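Local coordinates for Galactose/lactose metabolism regulatory protein GAL80 (Saccharomyces cerevisiae, PDB 3BTV) that represses the galactose and lactose metabolic genes by binding GAL4 and blocking its transcriptional activation when no inducing sugar is present, at residues V26-A31 with F50-L55; T38-I43 with L70-A75; E136-A141 with P403-A408; T211-H216 with C280-G285; L265-T270 with E416-S421. The protein carries 1 engineered substitution. All blocks are in the same frame, centred on the assembly; numbering follows the deposited sequence.

Interaction 1: V26-A31 with F50-L55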
# COMPACT_ATOMS: atom_id res chain seq x y z
N VAL B 26 -24.03 -21.17 -23.81
CA VAL B 26 -22.82 -21.93 -24.04
C VAL B 26 -22.04 -22.06 -22.74
O VAL B 26 -21.54 -21.07 -22.20
CB VAL B 26 -21.90 -21.25 -25.07
CG1 VAL B 26 -20.68 -22.12 -25.34
CG2 VAL B 26 -22.65 -20.97 -26.36
N GLY B 27 -21.94 -23.28 -22.22
CA GLY B 27 -21.13 -23.52 -21.04
C GLY B 27 -21.95 -23.90 -19.82
O GLY B 27 -21.45 -23.92 -18.70
N LEU B 28 -23.22 -24.20 -20.06
CA LEU B 28 -24.10 -24.65 -18.98
C LEU B 28 -24.11 -26.17 -18.89
O LEU B 28 -24.42 -26.85 -19.86
CB LEU B 28 -25.52 -24.14 -19.19
CG LEU B 28 -26.52 -24.72 -18.19
CD1 LEU B 28 -26.04 -24.47 -16.76
CD2 LEU B 28 -27.91 -24.14 -18.43
N ASN B 29 -23.76 -26.69 -17.73
CA ASN B 29 -23.74 -28.14 -17.53
C ASN B 29 -24.31 -28.51 -16.17
O ASN B 29 -23.73 -28.17 -15.13
CB ASN B 29 -22.31 -28.66 -17.66
CG ASN B 29 -22.24 -30.17 -17.55
OD1 ASN B 29 -23.18 -30.83 -17.09
ND2 ASN B 29 -21.12 -30.73 -17.97
N ALA B 30 -25.43 -29.23 -16.17
CA ALA B 30 -26.13 -29.54 -14.93
C ALA B 30 -25.29 -30.34 -13.93
O ALA B 30 -25.58 -30.34 -12.73
CB ALA B 30 -27.42 -30.27 -15.22
N ALA B 31 -24.24 -31.00 -14.42
CA ALA B 31 -23.41 -31.85 -13.55
C ALA B 31 -22.05 -31.24 -13.21
O ALA B 31 -21.40 -31.67 -12.27
CB ALA B 31 -23.21 -33.21 -14.18
N PHE B 50 -37.01 -14.62 -18.10
CA PHE B 50 -36.03 -15.37 -18.88
C PHE B 50 -36.44 -16.82 -19.11
O PHE B 50 -37.00 -17.47 -18.23
CB PHE B 50 -34.67 -15.36 -18.18
CG PHE B 50 -34.04 -13.99 -18.08
CD1 PHE B 50 -34.12 -13.26 -16.91
CD2 PHE B 50 -33.34 -13.46 -19.16
CE1 PHE B 50 -33.53 -12.00 -16.81
CE2 PHE B 50 -32.75 -12.21 -19.07
CZ PHE B 50 -32.85 -11.48 -17.89
N GLN B 51 -36.14 -17.32 -20.30
CA GLN B 51 -36.34 -18.72 -20.62
C GLN B 51 -35.20 -19.26 -21.47
O GLN B 51 -34.81 -18.65 -22.47
CB GLN B 51 -37.68 -18.92 -21.33
CG GLN B 51 -38.86 -19.14 -20.40
CD GLN B 51 -38.65 -20.33 -19.48
OE1 GLN B 51 -38.08 -20.20 -18.39
NE2 GLN B 51 -39.12 -21.50 -19.90
N ILE B 52 -34.67 -20.42 -21.08
CA ILE B 52 -33.61 -21.07 -21.84
C ILE B 52 -34.17 -21.87 -23.00
O ILE B 52 -34.70 -22.97 -22.82
CB ILE B 52 -32.76 -21.97 -20.93
CG1 ILE B 52 -31.95 -21.12 -19.93
CG2 ILE B 52 -31.82 -22.84 -21.75
CD1 ILE B 52 -31.14 -21.94 -18.94
N THR B 53 -34.06 -21.32 -24.21
CA THR B 53 -34.63 -21.94 -25.39
C THR B 53 -33.59 -22.67 -26.23
O THR B 53 -33.92 -23.42 -27.15
CB THR B 53 -35.35 -20.91 -26.28
OG1 THR B 53 -34.38 -20.01 -26.83
CG2 THR B 53 -36.37 -20.12 -25.47
N ALA B 54 -32.32 -22.43 -25.93
CA ALA B 54 -31.24 -23.05 -26.68
C ALA B 54 -30.06 -23.38 -25.78
O ALA B 54 -29.88 -22.78 -24.72
CB ALA B 54 -30.80 -22.14 -27.81
N LEU B 55 -29.24 -24.34 -26.21
CA LEU B 55 -28.11 -24.79 -25.40
C LEU B 55 -27.10 -25.42 -26.34
O LEU B 55 -27.47 -26.15 -27.26
CB LEU B 55 -28.59 -25.83 -24.39
CG LEU B 55 -28.06 -25.78 -22.96
CD1 LEU B 55 -28.59 -24.54 -22.27
CD2 LEU B 55 -28.46 -27.02 -22.20
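In the Rossmann fold of this protein, Leu28 belongs to the loop that follows the first strand, and it packs against Ile52 and Leu55 on the neighbouring parallel strand 50-56. In relatives of the NAD(P)-binding family, the glycine-containing loop at this place lies next to the dinucleotide, and the position here is consistent with such a site. The contact itself is purely apolar and buried. One methyl does the touching. Leu28 CD2 reaches Ile52 CD1 at 3.9 Å. The same methyl also meets Leu55 CD1 at 3.9 Å, so one methyl serves both contacts. The extended first torsion of Leu28, with CG opposite the backbone N (chi1 173°), carries CD2 out to the strand. Leu55 starts from a direction that does not point straight at the loop, but its CD1 end turns in. Its outer surface continues onto Ile67 of helix 60-69, while Ile52 continues onto Ala75. The three side chains thus link the loop, the strand and the helix beyond it. Gly27 suits the sharp bend before Leu28: its phi is positive, and a beta carbon there would press on the carbonyl O of Val26. Beyond Leu28 the loop is shaped by polar bonds. Ala30 N donates to Thr66 OG1 on helix 60-69. Asn29 forms an Asx turn, in which Ala31 N donates to Asn29 OD1 at 2.9 Å; the bond is nearly straight at the hydrogen, but the donor stands well above the carbonyl plane of the Asn29 amide.

Interaction 2: T38-I43 with L70-A75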
# COMPACT_ATOMS: atom_id res chain seq x y z
N THR B 38 -24.31 -20.43 -10.68
CA THR B 38 -24.51 -18.99 -10.59
C THR B 38 -25.58 -18.50 -11.54
O THR B 38 -26.62 -18.01 -11.12
CB THR B 38 -23.21 -18.22 -10.87
OG1 THR B 38 -22.64 -18.67 -12.11
CG2 THR B 38 -22.21 -18.44 -9.75
N HIS B 39 -25.33 -18.63 -12.84
CA HIS B 39 -26.30 -18.20 -13.84
C HIS B 39 -27.62 -18.95 -13.70
O HIS B 39 -28.69 -18.34 -13.74
CB HIS B 39 -25.74 -18.38 -15.25
CG HIS B 39 -24.65 -17.42 -15.59
ND1 HIS B 39 -24.87 -16.30 -16.37
CD2 HIS B 39 -23.35 -17.39 -15.24
CE1 HIS B 39 -23.73 -15.63 -16.49
NE2 HIS B 39 -22.80 -16.27 -15.81
N TYR B 40 -27.56 -20.26 -13.54
CA TYR B 40 -28.79 -21.05 -13.55
C TYR B 40 -29.76 -20.65 -12.44
O TYR B 40 -30.92 -20.33 -12.71
CB TYR B 40 -28.50 -22.56 -13.51
CG TYR B 40 -29.77 -23.38 -13.42
CD1 TYR B 40 -30.05 -24.14 -12.29
CD2 TYR B 40 -30.71 -23.36 -14.44
CE1 TYR B 40 -31.22 -24.88 -12.20
CE2 TYR B 40 -31.89 -24.10 -14.35
CZ TYR B 40 -32.13 -24.86 -13.23
OH TYR B 40 -33.30 -25.59 -13.14
N PRO B 41 -29.30 -20.68 -11.18
CA PRO B 41 -30.18 -20.28 -10.09
C PRO B 41 -30.88 -18.95 -10.37
O PRO B 41 -32.08 -18.82 -10.12
CB PRO B 41 -29.21 -20.14 -8.90
CG PRO B 41 -28.15 -21.14 -9.19
CD PRO B 41 -27.98 -21.14 -10.69
N ALA B 42 -30.14 -17.97 -10.90
CA ALA B 42 -30.72 -16.67 -11.24
C ALA B 42 -31.86 -16.79 -12.26
O ALA B 42 -32.97 -16.32 -12.02
CB ALA B 42 -29.64 -15.74 -11.76
N ILE B 43 -31.57 -17.43 -13.39
CA ILE B 43 -32.57 -17.59 -14.44
C ILE B 43 -33.77 -18.40 -13.96
O ILE B 43 -34.90 -18.21 -14.42
CB ILE B 43 -31.97 -18.27 -15.69
CG1 ILE B 43 -30.79 -17.45 -16.22
CG2 ILE B 43 -33.03 -18.47 -16.76
CD1 ILE B 43 -30.15 -18.04 -17.46
N LEU B 70 -32.62 -30.89 -15.99
CA LEU B 70 -33.12 -29.64 -15.44
C LEU B 70 -34.57 -29.36 -15.83
O LEU B 70 -35.16 -28.39 -15.35
CB LEU B 70 -32.23 -28.47 -15.85
CG LEU B 70 -30.85 -28.42 -15.21
CD1 LEU B 70 -30.08 -27.20 -15.69
CD2 LEU B 70 -30.97 -28.44 -13.70
N LYS B 71 -35.13 -30.19 -16.70
CA LYS B 71 -36.51 -30.02 -17.14
C LYS B 71 -36.70 -28.73 -17.94
O LYS B 71 -37.66 -28.00 -17.73
CB LYS B 71 -37.46 -30.03 -15.94
CG LYS B 71 -37.45 -31.30 -15.13
CD LYS B 71 -38.25 -32.39 -15.82
CE LYS B 71 -38.36 -33.62 -14.93
NZ LYS B 71 -37.02 -34.15 -14.58
N LEU B 72 -35.78 -28.46 -18.86
CA LEU B 72 -35.85 -27.26 -19.69
C LEU B 72 -36.68 -27.54 -20.94
O LEU B 72 -36.14 -27.73 -22.03
CB LEU B 72 -34.45 -26.80 -20.07
CG LEU B 72 -33.40 -26.90 -18.97
CD1 LEU B 72 -31.99 -26.57 -19.48
CD2 LEU B 72 -33.76 -26.01 -17.78
N SER B 73 -38.00 -27.55 -20.78
CA SER B 73 -38.91 -28.00 -21.84
C SER B 73 -39.01 -27.05 -23.03
O SER B 73 -39.78 -27.29 -23.96
CB SER B 73 -40.30 -28.28 -21.27
OG SER B 73 -40.86 -27.10 -20.71
N ASN B 74 -38.23 -25.97 -23.01
CA ASN B 74 -38.18 -25.06 -24.14
C ASN B 74 -36.82 -25.06 -24.82
O ASN B 74 -36.66 -24.50 -25.91
CB ASN B 74 -38.54 -23.64 -23.72
CG ASN B 74 -40.02 -23.46 -23.48
OD1 ASN B 74 -40.61 -22.47 -23.92
ND2 ASN B 74 -40.63 -24.42 -22.80
N ALA B 75 -35.85 -25.70 -24.18
CA ALA B 75 -34.49 -25.73 -24.69
C ALA B 75 -34.25 -26.90 -25.63
O ALA B 75 -34.58 -28.04 -25.32
CB ALA B 75 -33.49 -25.77 -23.54
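Tyr40 and Leu70 reach for each other from opposite directions, and the leucine lays its two methyls against the outer half of the phenol. Leu70 CD1 sits over one face of the Tyr40 ring, 4.0 Å from its centroid and only 17° off the normal. This is a CH-pi contact, shifted toward the rim, with Leu70 CD1 3.8 Å from Tyr40 CE2. The other branch lies further out along the phenol: Leu70 CD2 makes an apolar contact with Tyr40 CZ at 3.8 Å. The tyrosine gets there because its CG lies opposite the backbone N (chi1 176°), which swings the ring away from helix 39-45 and across to the loop. Leu72 adds a looser contact, with its CD2 4.3 Å from Tyr40 CE2. Replacing Tyr40 with an alanine would probably leave both methyls of Leu70 without the ring they rest on and open a gap between helix and loop. The leucines are placed by a compact chain reversal. Lys71, with positive phi, closes helix 60-69 in a Schellman motif, and Leu72 begins a type I turn closed by Ala75 N donating to Leu72 O. Leu70 also touches Ala30 and Ile36. The contact lies near the surface and joins two successive beta-alpha-beta crossovers of the Rossmann fold, through the start of one helix and the end of the next.

Interaction 3: E136-A141 with P403-A408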
# COMPACT_ATOMS: atom_id res chain seq x y z
N GLU B 136 -10.17 -6.22 -28.01
CA GLU B 136 -10.53 -5.25 -29.04
C GLU B 136 -11.19 -5.88 -30.26
O GLU B 136 -12.15 -5.34 -30.79
CB GLU B 136 -9.32 -4.40 -29.42
CG GLU B 136 -9.16 -3.22 -28.47
CD GLU B 136 -7.79 -2.60 -28.51
OE1 GLU B 136 -6.93 -3.07 -29.29
OE2 GLU B 136 -7.57 -1.62 -27.75
N SER B 137 -10.70 -7.05 -30.68
CA SER B 137 -11.31 -7.74 -31.81
C SER B 137 -12.74 -8.14 -31.49
O SER B 137 -13.63 -7.99 -32.32
CB SER B 137 -10.53 -9.00 -32.19
OG SER B 137 -9.30 -8.66 -32.80
N ILE B 138 -12.93 -8.66 -30.28
CA ILE B 138 -14.25 -9.10 -29.85
C ILE B 138 -15.18 -7.90 -29.75
O ILE B 138 -16.33 -7.96 -30.20
CB ILE B 138 -14.19 -9.83 -28.49
CG1 ILE B 138 -13.40 -11.14 -28.63
CG2 ILE B 138 -15.60 -10.10 -27.98
CD1 ILE B 138 -13.10 -11.83 -27.32
N TYR B 139 -14.69 -6.81 -29.15
CA TYR B 139 -15.53 -5.62 -29.04
C TYR B 139 -15.95 -5.17 -30.42
O TYR B 139 -17.13 -5.00 -30.70
CB TYR B 139 -14.84 -4.47 -28.29
CG TYR B 139 -15.79 -3.29 -28.16
CD1 TYR B 139 -16.79 -3.30 -27.20
CD2 TYR B 139 -15.72 -2.21 -29.04
CE1 TYR B 139 -17.69 -2.25 -27.09
CE2 TYR B 139 -16.62 -1.16 -28.94
CZ TYR B 139 -17.60 -1.18 -27.96
OH TYR B 139 -18.49 -0.14 -27.86
N LYS B 140 -14.96 -4.99 -31.29
CA LYS B 140 -15.22 -4.57 -32.66
C LYS B 140 -16.26 -5.45 -33.34
O LYS B 140 -17.23 -4.95 -33.90
CB LYS B 140 -13.91 -4.54 -33.46
CG LYS B 140 -14.00 -3.76 -34.77
CD LYS B 140 -12.82 -4.08 -35.69
CE LYS B 140 -11.50 -4.07 -34.93
NZ LYS B 140 -11.19 -2.76 -34.30
N ALA B 141 -16.08 -6.77 -33.27
CA ALA B 141 -17.04 -7.68 -33.89
C ALA B 141 -18.43 -7.58 -33.25
O ALA B 141 -19.45 -7.66 -33.94
CB ALA B 141 -16.53 -9.12 -33.84
N PRO B 403 -22.90 -3.22 -16.76
CA PRO B 403 -21.65 -3.01 -17.50
C PRO B 403 -21.68 -3.80 -18.80
O PRO B 403 -22.26 -4.88 -18.87
CB PRO B 403 -20.58 -3.61 -16.57
CG PRO B 403 -21.31 -4.29 -15.47
CD PRO B 403 -22.77 -4.25 -15.72
N THR B 404 -21.03 -3.24 -19.81
CA THR B 404 -21.05 -3.81 -21.14
C THR B 404 -19.64 -4.21 -21.54
O THR B 404 -18.69 -4.03 -20.79
CB THR B 404 -21.53 -2.77 -22.16
OG1 THR B 404 -20.50 -1.77 -22.32
CG2 THR B 404 -22.79 -2.10 -21.66
N LEU B 405 -19.51 -4.73 -22.76
CA LEU B 405 -18.19 -5.07 -23.29
C LEU B 405 -17.26 -3.84 -23.39
O LEU B 405 -16.04 -3.99 -23.40
CB LEU B 405 -18.33 -5.78 -24.64
CG LEU B 405 -18.24 -7.31 -24.60
CD1 LEU B 405 -18.88 -7.91 -23.35
CD2 LEU B 405 -18.84 -7.91 -25.86
N MET B 406 -17.84 -2.65 -23.47
CA MET B 406 -17.00 -1.45 -23.46
C MET B 406 -16.37 -1.24 -22.08
O MET B 406 -15.21 -0.85 -21.96
CB MET B 406 -17.80 -0.21 -23.85
CG MET B 406 -16.97 1.05 -23.74
SD MET B 406 -15.46 0.93 -24.74
CE MET B 406 -16.10 1.17 -26.37
N ASP B 407 -17.16 -1.46 -21.03
CA ASP B 407 -16.62 -1.42 -19.68
C ASP B 407 -15.53 -2.48 -19.53
O ASP B 407 -14.50 -2.24 -18.93
CB ASP B 407 -17.74 -1.62 -18.65
CG ASP B 407 -18.76 -0.49 -18.66
OD1 ASP B 407 -18.38 0.65 -18.33
OD2 ASP B 407 -19.93 -0.74 -19.01
N ALA B 408 -15.76 -3.65 -20.10
CA ALA B 408 -14.75 -4.71 -20.11
C ALA B 408 -13.49 -4.24 -20.83
O ALA B 408 -12.38 -4.43 -20.34
CB ALA B 408 -15.29 -5.97 -20.79
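Where the Rossmann domain meets the long helix 405-424, Tyr139 of helix 132-143 lies against the first turn of that helix, at Leu405 and Met406. The two residues meet different parts of the phenol. Leu405 CB approaches the ring edge in its plane, 3.9 Å from Tyr139 CD1. Met406 holds the outer end. The bend at chi2 (56°) brings the sulfur above the ring face, and the bend at chi3 turns the terminal methyl toward the phenol end. Met406 SD stands 4.8 Å from the centroid of Tyr139 as a rather distant Met-aromatic contact. The terminal methyl comes very close, with Met406 CE 3.1 Å from Tyr139 OH, so the exact placing of that methyl is doubtful. A more ordinary touch pairs Met406 CB with Tyr139 CE1 at 3.8 Å. One residue earlier on the helix, Ile138 CG2 brushes Leu405 CD2 at 4.4 Å, and Ile138 also packs on Met107 of helix 102-112. A serine in place of Tyr139 would probably take away the ring that Leu405 CB and Met406 CB pack against, opening a gap beside the first helical turn. That turn is fixed by its own bonds. Met406 N donates to Thr404 OG1, and Thr404 N donates to Asp407 OD2 at 2.8 Å, on the anti lone pair. Leu405 N is held by Thr149 OG1 of strand 148-152, at the edge of the Rossmann sheet. The arrangement is thus a capping box at a helix start, with the capped turn packed against a helix of the Rossmann domain.

Interaction 4: T211-H216 with C280-G285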
# COMPACT_ATOMS: atom_id res chain seq x y z
N THR B 211 -5.35 -9.94 -13.84
CA THR B 211 -6.48 -9.86 -14.74
C THR B 211 -7.79 -10.09 -14.01
O THR B 211 -8.78 -9.40 -14.25
CB THR B 211 -6.36 -10.91 -15.86
OG1 THR B 211 -5.12 -10.72 -16.56
CG2 THR B 211 -7.53 -10.80 -16.82
N THR B 212 -7.78 -11.06 -13.11
CA THR B 212 -9.03 -11.52 -12.54
C THR B 212 -9.33 -10.86 -11.20
O THR B 212 -10.29 -10.10 -11.08
CB THR B 212 -9.03 -13.05 -12.39
OG1 THR B 212 -8.56 -13.63 -13.61
CG2 THR B 212 -10.45 -13.57 -12.08
N THR B 213 -8.50 -11.14 -10.20
CA THR B 213 -8.75 -10.69 -8.84
C THR B 213 -8.61 -9.18 -8.72
O THR B 213 -9.51 -8.50 -8.27
CB THR B 213 -7.80 -11.36 -7.85
OG1 THR B 213 -7.82 -12.77 -8.06
CG2 THR B 213 -8.23 -11.06 -6.41
N PHE B 214 -7.47 -8.67 -9.14
CA PHE B 214 -7.27 -7.24 -9.20
C PHE B 214 -8.27 -6.58 -10.16
O PHE B 214 -8.80 -5.51 -9.88
CB PHE B 214 -5.84 -6.92 -9.60
CG PHE B 214 -5.58 -5.46 -9.81
CD1 PHE B 214 -5.43 -4.61 -8.73
CD2 PHE B 214 -5.50 -4.94 -11.08
CE1 PHE B 214 -5.19 -3.28 -8.92
CE2 PHE B 214 -5.26 -3.59 -11.28
CZ PHE B 214 -5.11 -2.77 -10.20
N GLY B 215 -8.55 -7.23 -11.29
CA GLY B 215 -9.51 -6.69 -12.24
C GLY B 215 -10.89 -6.43 -11.64
O GLY B 215 -11.44 -5.33 -11.76
N HIS B 216 -11.49 -7.43 -11.01
CA HIS B 216 -12.80 -7.25 -10.40
C HIS B 216 -12.73 -6.12 -9.35
O HIS B 216 -13.57 -5.23 -9.33
CB HIS B 216 -13.30 -8.54 -9.74
CG HIS B 216 -13.93 -9.51 -10.68
ND1 HIS B 216 -15.20 -9.33 -11.20
CD2 HIS B 216 -13.49 -10.70 -11.16
CE1 HIS B 216 -15.51 -10.36 -11.97
NE2 HIS B 216 -14.49 -11.21 -11.96
N CYS B 280 -2.15 -0.21 -3.35
CA CYS B 280 -2.73 -1.53 -3.42
C CYS B 280 -1.72 -2.67 -3.42
O CYS B 280 -0.73 -2.64 -4.14
CB CYS B 280 -3.60 -1.63 -4.67
SG CYS B 280 -4.18 -3.27 -4.93
N SER B 281 -2.01 -3.68 -2.61
CA SER B 281 -1.14 -4.86 -2.53
C SER B 281 -2.00 -6.12 -2.59
O SER B 281 -2.87 -6.33 -1.73
CB SER B 281 -0.34 -4.83 -1.23
OG SER B 281 0.57 -5.91 -1.15
N PHE B 282 -1.75 -6.95 -3.60
CA PHE B 282 -2.41 -8.25 -3.72
C PHE B 282 -1.44 -9.41 -3.61
O PHE B 282 -0.51 -9.54 -4.41
CB PHE B 282 -3.13 -8.34 -5.06
CG PHE B 282 -4.49 -7.72 -5.05
CD1 PHE B 282 -5.62 -8.48 -4.85
CD2 PHE B 282 -4.63 -6.36 -5.26
CE1 PHE B 282 -6.86 -7.90 -4.84
CE2 PHE B 282 -5.87 -5.77 -5.26
CZ PHE B 282 -6.98 -6.54 -5.06
N LYS B 283 -1.67 -10.27 -2.62
CA LYS B 283 -0.91 -11.50 -2.44
C LYS B 283 -1.55 -12.63 -3.22
O LYS B 283 -2.77 -12.71 -3.33
CB LYS B 283 -0.88 -11.89 -0.96
CG LYS B 283 -0.45 -10.75 -0.06
CD LYS B 283 -0.81 -11.01 1.39
CE LYS B 283 0.30 -11.76 2.12
NZ LYS B 283 0.55 -13.10 1.52
N GLY B 284 -0.71 -13.53 -3.71
CA GLY B 284 -1.12 -14.70 -4.46
C GLY B 284 -2.23 -15.66 -4.01
O GLY B 284 -3.17 -15.82 -4.78
N GLY B 285 -2.24 -16.37 -2.89
CA GLY B 285 -1.48 -16.48 -1.69
C GLY B 285 -2.66 -16.60 -0.72
O GLY B 285 -3.80 -16.78 -1.17
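Phe214 of helix 209-225 turns its edge to the face of Phe282, where the helix packs on the large mixed sheet of the C-terminal domain, running roughly antiparallel to strand 276-283 (145°). The pair is an offset edge-to-face stack, with ring planes at 88° and centroids 5.8 Å apart. Its closest atoms are Phe214 CD1 and Phe282 CE2, at 3.7 Å. Cys280, two residues earlier on the strand, meets the same ring at its rim: in one of its two modelled positions, Cys280 SG lies 4.1 Å from Phe214 CE1, a tentative sulfur-aromatic contact. From the same side of the Phe282 ring, obliquely, Thr213 CG2 touches Phe282 CE1 at 3.8 Å. The methyl can do so because it lies opposite the backbone N, while OG1 takes the place beside it.

Further out, Phe214 also packs on Phe267, Leu265 and Val418, which makes it a meeting point for two helices and the sheet. Ser281 and Lys283 pack on Glu180 and Asn177 of the second subunit. The helix widens into a pi-type turn at 211-214. Trp126 NE1 donates to Thr211 O there, and a beta carbon on Gly215 would lie just 2.1 Å from that same Thr211 O.

Interaction 5: L265-T270 with E416-S421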
# COMPACT_ATOMS: atom_id res chain seq x y z
N LEU B 265 1.10 -8.63 -6.62
CA LEU B 265 0.94 -7.40 -7.36
C LEU B 265 1.06 -6.23 -6.39
O LEU B 265 0.37 -6.19 -5.36
CB LEU B 265 -0.43 -7.35 -8.07
CG LEU B 265 -0.81 -5.98 -8.65
CD1 LEU B 265 0.06 -5.61 -9.85
CD2 LEU B 265 -2.28 -5.90 -9.03
N LEU B 266 1.94 -5.30 -6.72
CA LEU B 266 1.98 -4.00 -6.04
C LEU B 266 1.46 -3.01 -7.03
O LEU B 266 1.92 -2.97 -8.17
CB LEU B 266 3.41 -3.60 -5.64
CG LEU B 266 4.17 -4.50 -4.67
CD1 LEU B 266 5.61 -4.01 -4.51
CD2 LEU B 266 3.48 -4.56 -3.31
N PHE B 267 0.50 -2.20 -6.62
CA PHE B 267 -0.08 -1.24 -7.54
C PHE B 267 -0.35 0.05 -6.82
O PHE B 267 -0.93 0.06 -5.73
CB PHE B 267 -1.38 -1.81 -8.14
CG PHE B 267 -2.22 -0.79 -8.87
CD1 PHE B 267 -2.19 -0.70 -10.26
CD2 PHE B 267 -3.07 0.06 -8.18
CE1 PHE B 267 -2.97 0.22 -10.93
CE2 PHE B 267 -3.85 0.99 -8.84
CZ PHE B 267 -3.81 1.07 -10.22
N GLN B 268 0.08 1.15 -7.41
CA GLN B 268 -0.21 2.45 -6.80
C GLN B 268 -0.57 3.41 -7.91
O GLN B 268 -0.10 3.26 -9.04
CB GLN B 268 0.97 2.95 -5.95
CG GLN B 268 2.23 3.29 -6.75
CD GLN B 268 3.44 3.56 -5.86
OE1 GLN B 268 4.45 4.13 -6.29
NE2 GLN B 268 3.33 3.15 -4.61
N GLY B 269 -1.43 4.36 -7.62
CA GLY B 269 -1.86 5.28 -8.64
C GLY B 269 -2.71 6.40 -8.11
O GLY B 269 -2.96 6.50 -6.90
N THR B 270 -3.17 7.24 -9.03
CA THR B 270 -3.96 8.41 -8.66
C THR B 270 -5.27 8.41 -9.43
O THR B 270 -5.28 8.15 -10.64
CB THR B 270 -3.21 9.70 -9.02
OG1 THR B 270 -2.88 9.67 -10.40
CG2 THR B 270 -1.93 9.81 -8.24
N GLU B 416 -3.80 -4.25 -19.20
CA GLU B 416 -2.67 -4.21 -20.13
C GLU B 416 -1.62 -3.24 -19.60
O GLU B 416 -0.43 -3.56 -19.57
CB GLU B 416 -3.12 -3.81 -21.53
CG GLU B 416 -1.99 -3.70 -22.56
CD GLU B 416 -1.01 -4.86 -22.49
OE1 GLU B 416 -1.43 -5.99 -22.13
OE2 GLU B 416 0.18 -4.65 -22.81
N SER B 417 -2.07 -2.08 -19.14
CA SER B 417 -1.17 -1.05 -18.62
C SER B 417 -0.45 -1.44 -17.34
O SER B 417 0.70 -1.07 -17.14
CB SER B 417 -1.92 0.26 -18.41
OG SER B 417 -2.54 0.64 -19.62
N VAL B 418 -1.13 -2.17 -16.46
CA VAL B 418 -0.44 -2.69 -15.28
C VAL B 418 0.81 -3.50 -15.71
O VAL B 418 1.92 -3.27 -15.23
CB VAL B 418 -1.36 -3.54 -14.39
CG1 VAL B 418 -0.54 -4.37 -13.44
CG2 VAL B 418 -2.33 -2.62 -13.59
N TYR B 419 0.61 -4.44 -16.63
CA TYR B 419 1.73 -5.24 -17.14
C TYR B 419 2.80 -4.42 -17.87
O TYR B 419 3.98 -4.72 -17.76
CB TYR B 419 1.22 -6.39 -18.02
CG TYR B 419 0.71 -7.57 -17.23
CD1 TYR B 419 -0.64 -7.87 -17.20
CD2 TYR B 419 1.58 -8.36 -16.50
CE1 TYR B 419 -1.12 -8.93 -16.47
CE2 TYR B 419 1.11 -9.43 -15.77
CZ TYR B 419 -0.25 -9.71 -15.76
OH TYR B 419 -0.73 -10.78 -15.04
N LYS B 420 2.39 -3.39 -18.62
CA LYS B 420 3.35 -2.52 -19.29
C LYS B 420 4.22 -1.81 -18.27
O LYS B 420 5.44 -1.80 -18.40
CB LYS B 420 2.66 -1.46 -20.16
CG LYS B 420 2.40 -1.86 -21.59
CD LYS B 420 2.01 -0.64 -22.41
CE LYS B 420 1.00 -1.01 -23.49
NZ LYS B 420 1.35 -2.28 -24.19
N SER B 421 3.57 -1.21 -17.27
CA SER B 421 4.26 -0.50 -16.22
C SER B 421 5.35 -1.33 -15.58
O SER B 421 6.46 -0.85 -15.36
CB SER B 421 3.25 -0.07 -15.11
OG SER B 421 3.97 0.53 -14.06
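Val418 makes the whole apolar contact from the helix side, sending one methyl to each of two residues on strand 264-271. Its CG1 meets Leu265 CD1 at 3.8 Å. Its CG2 meets the Phe267 ring, 3.8 Å from CD1 and 3.9 Å from CE1. The fork fits because Val418 holds CG1 opposite the backbone N (chi1 163°) and CG2 beside it, so the two branches spread along the strand. Leu265 and Phe267 are two apart on the strand and present their side chains on the same face of the sheet. The Phe267 side chain crosses that of Val418 at about a right angle.

Phe267 also has aromatic neighbours: it meets Phe229 edge-to-face and touches the Phe214 ring.

Polar bonds stay within the helix or run to other parts. Lys420 NZ forms a salt bridge with Glu416 OE2 at 3.0 Å, one turn apart, although the lysine is poorly ordered. Ser421 OG is bound to Ala234 N and to Ser426 O, which ties the helix to strand 229-237. On the far face of the strand, Gln268 OE1 accepts from Asn233 ND2 of the second subunit.

Strand 264-271 lies between strands 276-283 and 229-237 in the large sheet, with helices 405-424 and 209-225 packed together on the face that Val418 covers.

Overall arrangement
Interactions 1 and 2 share the Rossmann domain and touch each other. The first is buried leucine and isoleucine packing beside the sheet. The second lies nearer the surface, where a tyrosine ring takes a leucine methyl on its face. Interactions 4 and 5 are buried in the C-terminal domain and use adjacent strands of one sheet; their centres are about 11 Å apart. The first of them is mainly aromatic, an edge-to-face phenylalanine pair, the second wholly aliphatic on its helix side. Interaction 3 lies between these groups and shares helix 405-424 with interaction 5. It joins segments 262 residues apart and pairs ring packing with a polar helix cap.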